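PDB 2B9S: topoisomerase I-like protein from Leishmania donovani, which probably relaxes supercoiled DNA as one subunit of a heterodimeric type IB topoisomerase, cutting one strand through a transient covalent link and resealing it. Local coordinates for residues 272-275 / 276-279; 257-260 / 261-265; 419-422 / 423-427; 229-232 / 233-237. All blocks are in the same frame, centred on the assembly; numbering follows the deposited sequence.

Interaction 1: 272-275 / 276-279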
loop_
_atom_site.group_PDB
_atom_site.type_symbol
_atom_site.label_atom_id
_atom_site.label_comp_id
_atom_site.label_asym_id
_atom_site.label_seq_id
_atom_site.Cartn_x
_atom_site.Cartn_y
_atom_site.Cartn_z
ATOM N N LEU D 272 -23.368 18.747 17.709
ATOM C CA LEU D 272 -22.049 18.197 18.062
ATOM C C LEU D 272 -21.377 17.449 16.893
ATOM O O LEU D 272 -20.177 17.595 16.673
ATOM C CB LEU D 272 -22.131 17.325 19.322
ATOM C CG LEU D 272 -20.831 16.819 19.957
ATOM C CD1 LEU D 272 -19.982 17.987 20.483
ATOM C CD2 LEU D 272 -21.147 15.792 21.045
ATOM N N HIS D 273 -22.159 16.673 16.143
ATOM C CA HIS D 273 -21.674 16.031 14.920
ATOM C C HIS D 273 -21.104 17.046 13.914
ATOM O O HIS D 273 -20.014 16.842 13.371
ATOM C CB HIS D 273 -22.776 15.181 14.257
ATOM C CG HIS D 273 -22.423 14.718 12.876
ATOM N ND1 HIS D 273 -21.384 13.850 12.625
ATOM C CD2 HIS D 273 -22.950 15.028 11.667
ATOM C CE1 HIS D 273 -21.286 13.643 11.325
ATOM N NE2 HIS D 273 -22.224 14.347 10.721
ATOM N N VAL D 274 -21.839 18.135 13.683
ATOM C CA VAL D 274 -21.451 19.160 12.701
ATOM C C VAL D 274 -20.133 19.856 13.081
ATOM O O VAL D 274 -19.245 20.026 12.221
ATOM C CB VAL D 274 -22.604 20.196 12.430
ATOM C CG1 VAL D 274 -22.176 21.258 11.441
ATOM C CG2 VAL D 274 -23.840 19.500 11.873
ATOM N N ALA D 275 -20.005 20.233 14.360
ATOM C CA ALA D 275 -18.799 20.904 14.865
ATOM C C ALA D 275 -17.565 20.003 14.789
ATOM O O ALA D 275 -16.480 20.471 14.441
ATOM C CB ALA D 275 -19.007 21.412 16.293
ATOM N N GLN D 276 -17.753 18.723 15.126
ATOM C CA GLN D 276 -16.713 17.687 15.016
ATOM C C GLN D 276 -16.310 17.441 13.559
ATOM O O GLN D 276 -15.110 17.408 13.239
ATOM C CB GLN D 276 -17.170 16.371 15.669
ATOM C CG GLN D 276 -17.132 16.399 17.188
ATOM C CD GLN D 276 -17.398 15.059 17.837
ATOM O OE1 GLN D 276 -17.630 14.060 17.172
ATOM N NE2 GLN D 276 -17.368 15.036 19.147
ATOM N N ARG D 277 -17.323 17.271 12.698
ATOM C CA ARG D 277 -17.151 17.193 11.233
ATOM C C ARG D 277 -16.296 18.344 10.677
ATOM O O ARG D 277 -15.417 18.112 9.830
ATOM C CB ARG D 277 -18.510 17.143 10.527
ATOM C CG ARG D 277 -18.454 16.697 9.061
ATOM C CD ARG D 277 -19.859 16.552 8.481
ATOM N NE ARG D 277 -20.551 17.849 8.422
ATOM C CZ ARG D 277 -21.847 18.020 8.166
ATOM N NH1 ARG D 277 -22.653 16.981 7.938
ATOM N NH2 ARG D 277 -22.337 19.250 8.139
ATOM N N ALA D 278 -16.538 19.561 11.182
ATOM C CA ALA D 278 -15.782 20.780 10.814
ATOM C C ALA D 278 -14.299 20.756 11.190
ATOM O O ALA D 278 -13.444 21.145 10.394
ATOM C CB ALA D 278 -16.456 22.016 11.429
ATOM N N VAL D 279 -13.993 20.332 12.414
ATOM C CA VAL D 279 -12.595 20.239 12.867
ATOM C C VAL D 279 -11.850 19.123 12.113
ATOM O O VAL D 279 -10.658 19.255 11.791
ATOM C CB VAL D 279 -12.519 20.077 14.416
ATOM C CG1 VAL D 279 -11.095 19.924 14.911
ATOM C CG2 VAL D 279 -13.187 21.284 15.104
#

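Interaction 2: 257-260 / 261-265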
loop_
_atom_site.group_PDB
_atom_site.type_symbol
_atom_site.label_atom_id
_atom_site.label_comp_id
_atom_site.label_asym_id
_atom_site.label_seq_id
_atom_site.Cartn_x
_atom_site.Cartn_y
_atom_site.Cartn_z
ATOM N N ASP D 257 -11.901 27.062 -1.404
ATOM C CA ASP D 257 -12.337 28.270 -0.697
ATOM C C ASP D 257 -13.780 28.189 -0.161
ATOM O O ASP D 257 -14.069 28.632 0.950
ATOM C CB ASP D 257 -12.189 29.479 -1.629
ATOM C CG ASP D 257 -10.796 30.090 -1.594
ATOM O OD1 ASP D 257 -9.794 29.358 -1.433
ATOM O OD2 ASP D 257 -10.703 31.329 -1.733
ATOM N N ASP D 258 -14.668 27.613 -0.961
ATOM C CA ASP D 258 -16.079 27.474 -0.627
ATOM C C ASP D 258 -16.322 26.410 0.453
ATOM O O ASP D 258 -17.361 26.424 1.135
ATOM C CB ASP D 258 -16.876 27.108 -1.884
ATOM C CG ASP D 258 -16.488 27.952 -3.117
ATOM O OD1 ASP D 258 -17.383 28.661 -3.635
ATOM O OD2 ASP D 258 -15.310 27.897 -3.581
ATOM N N ILE D 259 -15.371 25.480 0.579
ATOM C CA ILE D 259 -15.457 24.355 1.510
ATOM C C ILE D 259 -15.044 24.854 2.888
ATOM O O ILE D 259 -15.656 24.478 3.893
ATOM C CB ILE D 259 -14.557 23.153 1.038
ATOM C CG1 ILE D 259 -15.280 22.327 -0.025
ATOM C CG2 ILE D 259 -14.153 22.252 2.201
ATOM C CD1 ILE D 259 -14.375 21.554 -0.934
ATOM N N ARG D 260 -14.007 25.706 2.893
ATOM C CA ARG D 260 -13.423 26.323 4.082
ATOM C C ARG D 260 -14.321 27.357 4.742
ATOM O O ARG D 260 -14.300 27.517 5.969
ATOM C CB ARG D 260 -12.105 26.992 3.720
ATOM C CG ARG D 260 -11.068 26.028 3.238
ATOM C CD ARG D 260 -9.832 26.731 2.756
ATOM N NE ARG D 260 -8.838 25.730 2.423
ATOM C CZ ARG D 260 -7.674 25.966 1.832
ATOM N NH1 ARG D 260 -7.321 27.197 1.482
ATOM N NH2 ARG D 260 -6.858 24.945 1.581
ATOM N N ALA D 261 -15.077 28.084 3.924
ATOM C CA ALA D 261 -16.046 29.041 4.413
ATOM C C ALA D 261 -17.201 28.258 5.012
ATOM O O ALA D 261 -17.802 28.681 6.001
ATOM C CB ALA D 261 -16.531 29.939 3.271
ATOM N N SER D 262 -17.506 27.113 4.408
ATOM C CA SER D 262 -18.547 26.207 4.905
ATOM C C SER D 262 -18.203 25.576 6.267
ATOM O O SER D 262 -19.018 25.641 7.194
ATOM C CB SER D 262 -18.860 25.130 3.866
ATOM O OG SER D 262 -20.003 24.371 4.219
ATOM N N TYR D 263 -17.007 24.997 6.411
ATOM C CA TYR D 263 -16.642 24.416 7.715
ATOM C C TYR D 263 -16.344 25.454 8.805
ATOM O O TYR D 263 -16.531 25.175 9.996
ATOM C CB TYR D 263 -15.584 23.298 7.637
ATOM C CG TYR D 263 -14.138 23.655 7.279
ATOM C CD1 TYR D 263 -13.344 24.434 8.122
ATOM C CD2 TYR D 263 -13.544 23.130 6.122
ATOM C CE1 TYR D 263 -12.019 24.722 7.791
ATOM C CE2 TYR D 263 -12.218 23.391 5.798
ATOM C CZ TYR D 263 -11.463 24.181 6.628
ATOM O OH TYR D 263 -10.153 24.439 6.287
ATOM N N MET D 264 -15.923 26.649 8.401
ATOM C CA MET D 264 -15.729 27.737 9.368
ATOM C C MET D 264 -17.034 28.275 9.984
ATOM O O MET D 264 -17.037 28.772 11.109
ATOM C CB MET D 264 -14.876 28.859 8.781
ATOM C CG MET D 264 -13.396 28.655 9.009
ATOM S SD MET D 264 -12.460 29.856 8.073
ATOM C CE MET D 264 -11.572 28.808 6.908
ATOM N N GLU D 265 -18.127 28.170 9.234
ATOM C CA GLU D 265 -19.458 28.431 9.756
ATOM C C GLU D 265 -19.922 27.293 10.683
ATOM O O GLU D 265 -20.650 27.542 11.657
ATOM C CB GLU D 265 -20.453 28.653 8.607
#

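Interaction 3: 419-422 / 423-427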
loop_
_atom_site.group_PDB
_atom_site.type_symbol
_atom_site.label_atom_id
_atom_site.label_comp_id
_atom_site.label_asym_id
_atom_site.label_seq_id
_atom_site.Cartn_x
_atom_site.Cartn_y
_atom_site.Cartn_z
ATOM N N ALA D 419 12.175 20.822 -2.810
ATOM C CA ALA D 419 10.733 21.024 -3.021
ATOM C C ALA D 419 9.953 19.698 -2.875
ATOM O O ALA D 419 8.807 19.699 -2.421
ATOM C CB ALA D 419 10.476 21.650 -4.377
ATOM N N ASN D 420 10.585 18.592 -3.280
ATOM C CA ASN D 420 10.071 17.241 -3.063
ATOM C C ASN D 420 10.029 16.867 -1.574
ATOM O O ASN D 420 9.056 16.237 -1.120
ATOM C CB ASN D 420 10.931 16.222 -3.827
ATOM C CG ASN D 420 10.229 14.890 -4.041
ATOM O OD1 ASN D 420 9.121 14.650 -3.541
ATOM N ND2 ASN D 420 10.875 14.014 -4.780
ATOM N N THR D 421 11.102 17.231 -0.849
ATOM C CA THR D 421 11.253 17.031 0.606
ATOM C C THR D 421 10.141 17.754 1.366
ATOM O O THR D 421 9.607 17.218 2.330
ATOM C CB THR D 421 12.657 17.509 1.117
ATOM O OG1 THR D 421 13.691 16.735 0.504
ATOM C CG2 THR D 421 12.811 17.393 2.656
ATOM N N GLU D 422 9.773 18.956 0.936
ATOM C CA GLU D 422 8.681 19.660 1.604
ATOM C C GLU D 422 7.341 18.908 1.469
ATOM O O GLU D 422 6.560 18.842 2.423
ATOM C CB GLU D 422 8.550 21.093 1.101
ATOM C CG GLU D 422 7.857 22.012 2.117
ATOM C CD GLU D 422 7.049 23.138 1.465
ATOM O OE1 GLU D 422 7.017 23.220 0.211
ATOM O OE2 GLU D 422 6.432 23.937 2.211
ATOM N N VAL D 423 7.094 18.371 0.276
ATOM C CA VAL D 423 5.942 17.508 -0.018
ATOM C C VAL D 423 5.934 16.242 0.863
ATOM O O VAL D 423 4.915 15.916 1.458
ATOM C CB VAL D 423 5.909 17.118 -1.535
ATOM C CG1 VAL D 423 4.717 16.195 -1.851
ATOM C CG2 VAL D 423 5.879 18.382 -2.416
ATOM N N ALA D 424 7.080 15.567 0.963
ATOM C CA ALA D 424 7.225 14.352 1.754
ATOM C C ALA D 424 7.029 14.574 3.262
ATOM O O ALA D 424 6.477 13.704 3.954
ATOM C CB ALA D 424 8.576 13.709 1.473
ATOM N N ILE D 425 7.476 15.726 3.767
ATOM C CA ILE D 425 7.271 16.113 5.180
ATOM C C ILE D 425 5.790 16.333 5.510
ATOM O O ILE D 425 5.301 15.829 6.527
ATOM C CB ILE D 425 8.127 17.348 5.578
ATOM C CG1 ILE D 425 9.555 16.904 5.892
ATOM C CG2 ILE D 425 7.518 18.109 6.782
ATOM C CD1 ILE D 425 10.581 18.018 5.844
ATOM N N LEU D 426 5.089 17.059 4.637
ATOM C CA LEU D 426 3.651 17.283 4.744
ATOM C C LEU D 426 2.867 15.961 4.802
ATOM O O LEU D 426 1.895 15.823 5.567
ATOM C CB LEU D 426 3.173 18.135 3.555
ATOM C CG LEU D 426 1.663 18.310 3.330
ATOM C CD1 LEU D 426 1.050 19.368 4.262
ATOM C CD2 LEU D 426 1.344 18.633 1.880
ATOM N N CYS D 427 3.307 15.000 3.989
ATOM C CA CYS D 427 2.678 13.692 3.849
ATOM C C CYS D 427 3.108 12.708 4.930
ATOM O O CYS D 427 2.435 11.693 5.162
ATOM C CB CYS D 427 3.033 13.103 2.492
ATOM S SG CYS D 427 2.162 13.841 1.127
#

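Interaction 4: 229-232 / 233-237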
loop_
_atom_site.group_PDB
_atom_site.type_symbol
_atom_site.label_atom_id
_atom_site.label_comp_id
_atom_site.label_asym_id
_atom_site.label_seq_id
_atom_site.Cartn_x
_atom_site.Cartn_y
_atom_site.Cartn_z
ATOM N N VAL D 229 -4.669 -10.229 -8.653
ATOM C CA VAL D 229 -3.756 -9.993 -9.755
ATOM C C VAL D 229 -4.346 -8.881 -10.621
ATOM O O VAL D 229 -5.462 -8.990 -11.132
ATOM C CB VAL D 229 -3.545 -11.260 -10.585
ATOM C CG1 VAL D 229 -2.584 -10.985 -11.723
ATOM C CG2 VAL D 229 -3.035 -12.391 -9.708
ATOM N N MET D 230 -3.599 -7.797 -10.755
ATOM C CA MET D 230 -4.044 -6.632 -11.527
ATOM C C MET D 230 -2.967 -6.178 -12.536
ATOM O O MET D 230 -1.838 -6.693 -12.524
ATOM C CB MET D 230 -4.483 -5.506 -10.560
ATOM C CG MET D 230 -5.865 -5.797 -9.878
ATOM S SD MET D 230 -6.521 -4.408 -8.961
ATOM C CE MET D 230 -8.014 -5.017 -8.124
ATOM N N LEU D 231 -3.307 -5.217 -13.402
ATOM C CA LEU D 231 -2.360 -4.730 -14.435
ATOM C C LEU D 231 -1.248 -3.858 -13.864
ATOM O O LEU D 231 -1.374 -3.344 -12.766
ATOM C CB LEU D 231 -3.086 -4.018 -15.597
ATOM C CG LEU D 231 -4.140 -4.790 -16.411
ATOM C CD1 LEU D 231 -4.400 -4.117 -17.742
ATOM C CD2 LEU D 231 -3.757 -6.226 -16.648
ATOM N N ALA D 232 -0.146 -3.749 -14.602
ATOM C CA ALA D 232 0.983 -2.913 -14.226
ATOM C C ALA D 232 0.608 -1.436 -14.356
ATOM O O ALA D 232 -0.302 -1.099 -15.102
ATOM C CB ALA D 232 2.194 -3.243 -15.094
ATOM N N PRO D 233 1.295 -0.550 -13.611
ATOM C CA PRO D 233 0.977 0.890 -13.674
ATOM C C PRO D 233 1.157 1.507 -15.074
ATOM O O PRO D 233 0.512 2.520 -15.376
ATOM C CB PRO D 233 1.936 1.524 -12.654
ATOM C CG PRO D 233 2.493 0.388 -11.839
ATOM C CD PRO D 233 2.383 -0.853 -12.663
ATOM N N SER D 234 2.003 0.881 -15.909
ATOM C CA SER D 234 2.185 1.255 -17.334
ATOM C C SER D 234 0.972 0.983 -18.227
ATOM O O SER D 234 0.899 1.481 -19.359
ATOM C CB SER D 234 3.440 0.593 -17.939
ATOM O OG SER D 234 3.328 -0.824 -18.021
ATOM N N SER D 235 0.018 0.200 -17.730
ATOM C CA SER D 235 -1.200 -0.100 -18.494
ATOM C C SER D 235 -2.129 1.110 -18.621
ATOM O O SER D 235 -2.093 2.029 -17.805
ATOM C CB SER D 235 -1.948 -1.308 -17.893
ATOM O OG SER D 235 -2.595 -0.964 -16.678
ATOM N N SER D 236 -2.976 1.104 -19.638
ATOM C CA SER D 236 -3.850 2.242 -19.884
ATOM C C SER D 236 -4.977 2.357 -18.874
ATOM O O SER D 236 -5.425 3.464 -18.574
ATOM C CB SER D 236 -4.395 2.223 -21.322
ATOM O OG SER D 236 -4.946 0.971 -21.642
ATOM N N VAL D 237 -5.440 1.226 -18.349
ATOM C CA VAL D 237 -6.497 1.243 -17.330
ATOM C C VAL D 237 -5.993 1.902 -16.037
ATOM O O VAL D 237 -6.761 2.558 -15.339
ATOM C CB VAL D 237 -7.136 -0.172 -17.066
ATOM C CG1 VAL D 237 -6.160 -1.126 -16.387
ATOM C CG2 VAL D 237 -8.415 -0.031 -16.216
#

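Interaction 1: 272-275 / 276-279
R277 folds back over the turn that precedes it, so that its guanidinium reaches the ends of both the V274 and H273 side chains. The chain is bent at its third torsion (chi3 65°), and this brings the group alongside V274, the two side chains pointing the same way. One face of the guanidinium lies against V274 CG2, with R277 NH2 4.0 Å from that methyl; a branched aliphatic residue suits the flat, weakly hydrated face of an arginine. H273 meets R277 differently. The imidazole and guanidinium planes stand 76° apart, and H273 NE2 is 3.9 Å from R277 NH1. L272 and Q276 cross at a slant, L272 CG lying 4.0 Å from Q276 NE2. Beneath these side chains runs regular alpha-helical bonding, with R277 N donating to H273 O at 2.8 Å. The polar ends of H273 and Q276 both turn to Q363: H273 ND1 reaches its carbonyl and Q276 OE1 its backbone N-H. A carbonyl can only accept, so ND1 must carry a proton, and the neighbouring arginine probably disfavours a second one on the ring. The opening turns of helix 272-287 are thereby tied to a loop, while within this turn the R277 side chain meets H273 and V274 by van der Waals contact.

Interaction 2: 257-260 / 261-265
R260 and Y263 run side by side three residues apart, the tyrosine ring laid against the backbone and the base of the arginine. R260 CA sits over the ring face, 3.8 Å from the Y263 centroid and 19° off the normal, which makes a CH-pi contact. Farther out, R260 CG is 3.6 Å from Y263 OH. The ring gets there because Y263 CG stands between its own backbone N and carbonyl carbon (chi1 70°), which turns it back along the helix toward R260. I259 CG2 adds an apolar touch to Y263 CD2 at 4.1 Å. On another flank the bent M264 chain returns its methyl, CE, to 3.7 Å from R260 CB. The short side chain of A261 stays close to the helix backbone, its CB 3.6 Å from D257 O, which also accepts the A261 N-H. M264 N bonds R260 O at 3.0 Å. R260 NE and Y263 OH share one acceptor: OD2 of D285, on helix 272-287, forms a salt bridge with the first and a hydrogen bond with the second. Two donors on one carboxylate oxygen would help keep D285 ionised, and the CH-pi contact and the bond to D285 together probably help set how the ring lies.

Interaction 3: 419-422 / 423-427
N420 O receives the N-H of A424 at 2.9 Å, an ordinary helical bond. The bond from I425 N to T421 O, at 3.0 Å, is close to it in length, while L426 N to E422 O is longer at 3.2 Å. V423 N to A419 O, at 3.5 Å, is weak. The same carbonyl also has a methyl against it, V423 CG2 lying 3.2 Å from A419 O. T421 divides its two branches between polar and apolar duties. With OG1 beside its own backbone N (chi1 -63°), the hydroxyl bonds N417 O one turn earlier, a common way for threonine to satisfy itself inside a helix. Its methyl, CG2, is left to meet I425 CD1 at 3.9 Å, where the two side chains pass each other at an angle, neither parallel nor square. Near the end of the helix, C427 O accepts from NH2 of R386, one of the residues lining the vanadate pocket, so the helix probably helps position that arginine. Helix 411-427 is packed between two partners. Helix 384-400 brings W397 against A419 and E422, and T393 against E422 and L426; the companion subunit supplies L15 to N420 and T421, S14 to A424 and S18 to V423, with a weak hydrogen bond between its S18 and N420 OD1.

Interaction 4: 229-232 / 233-237
A232 O is gripped twice by S235. The hydrogen bond from S235 N, at 2.9 Å, closes a type I beta turn running from A232 to S235, and its donor stands well above the carbonyl plane. The second comes from S235 OG, 2.8 Å from A232 O and nearly along the C=O axis, so the two donors approach the oxygen from different directions. The hydroxyl reaches it because S235 OG lies between its backbone N and carbonyl carbon (chi1 73°). Serine is common at N-caps, the place S235 holds before helix 236-266; here its short hydroxyl is turned back to brace the turn. P233, with its fixed phi of -61°, fits the second position of a type I turn. The apolar contact joins L231 CD1 to V237 CG1 at 3.7 Å, the side chains crossing at about a right angle. L231 CB also packs on a polar atom, S235 OG, at 3.3 Å. A232 CB to P233 CD, at 3.4 Å, is tight, a common consequence of a residue preceding proline. M230 packs on a cytosine base of the bound DNA, and P233 touches K50 of the companion subunit. The turn carries the chain from strand 226-229 into the long helix 236-266. Strand 148-151 borders it, with Q151 meeting A232 and S234 and E150 bonding S236 OG; strand 142-145 sets W145 against L231 and V237.

Interactions 1, 2 and 3 are contacts along helices; interaction 4 is a turn and helix start. All are partly buried: interactions 1 and 3 each have four buried residues among eight, interaction 2 just two. Interactions 1 and 2 lie on successive helices and touch, A278 CB being 3.5 Å from Y263 O, whereas interaction 4 opens the helix that carries interaction 2, with centres about 38 Å apart. In interaction 2 charge and an aromatic ring hold neighbouring helices; in interaction 1 polar ends bind a loop instead. Interaction 3 combines backbone bonds with a mixed small-residue surface at the subunit interface near the vanadate. Interaction 4 lies nearest the DNA and depends on hydroxyl and backbone bonding.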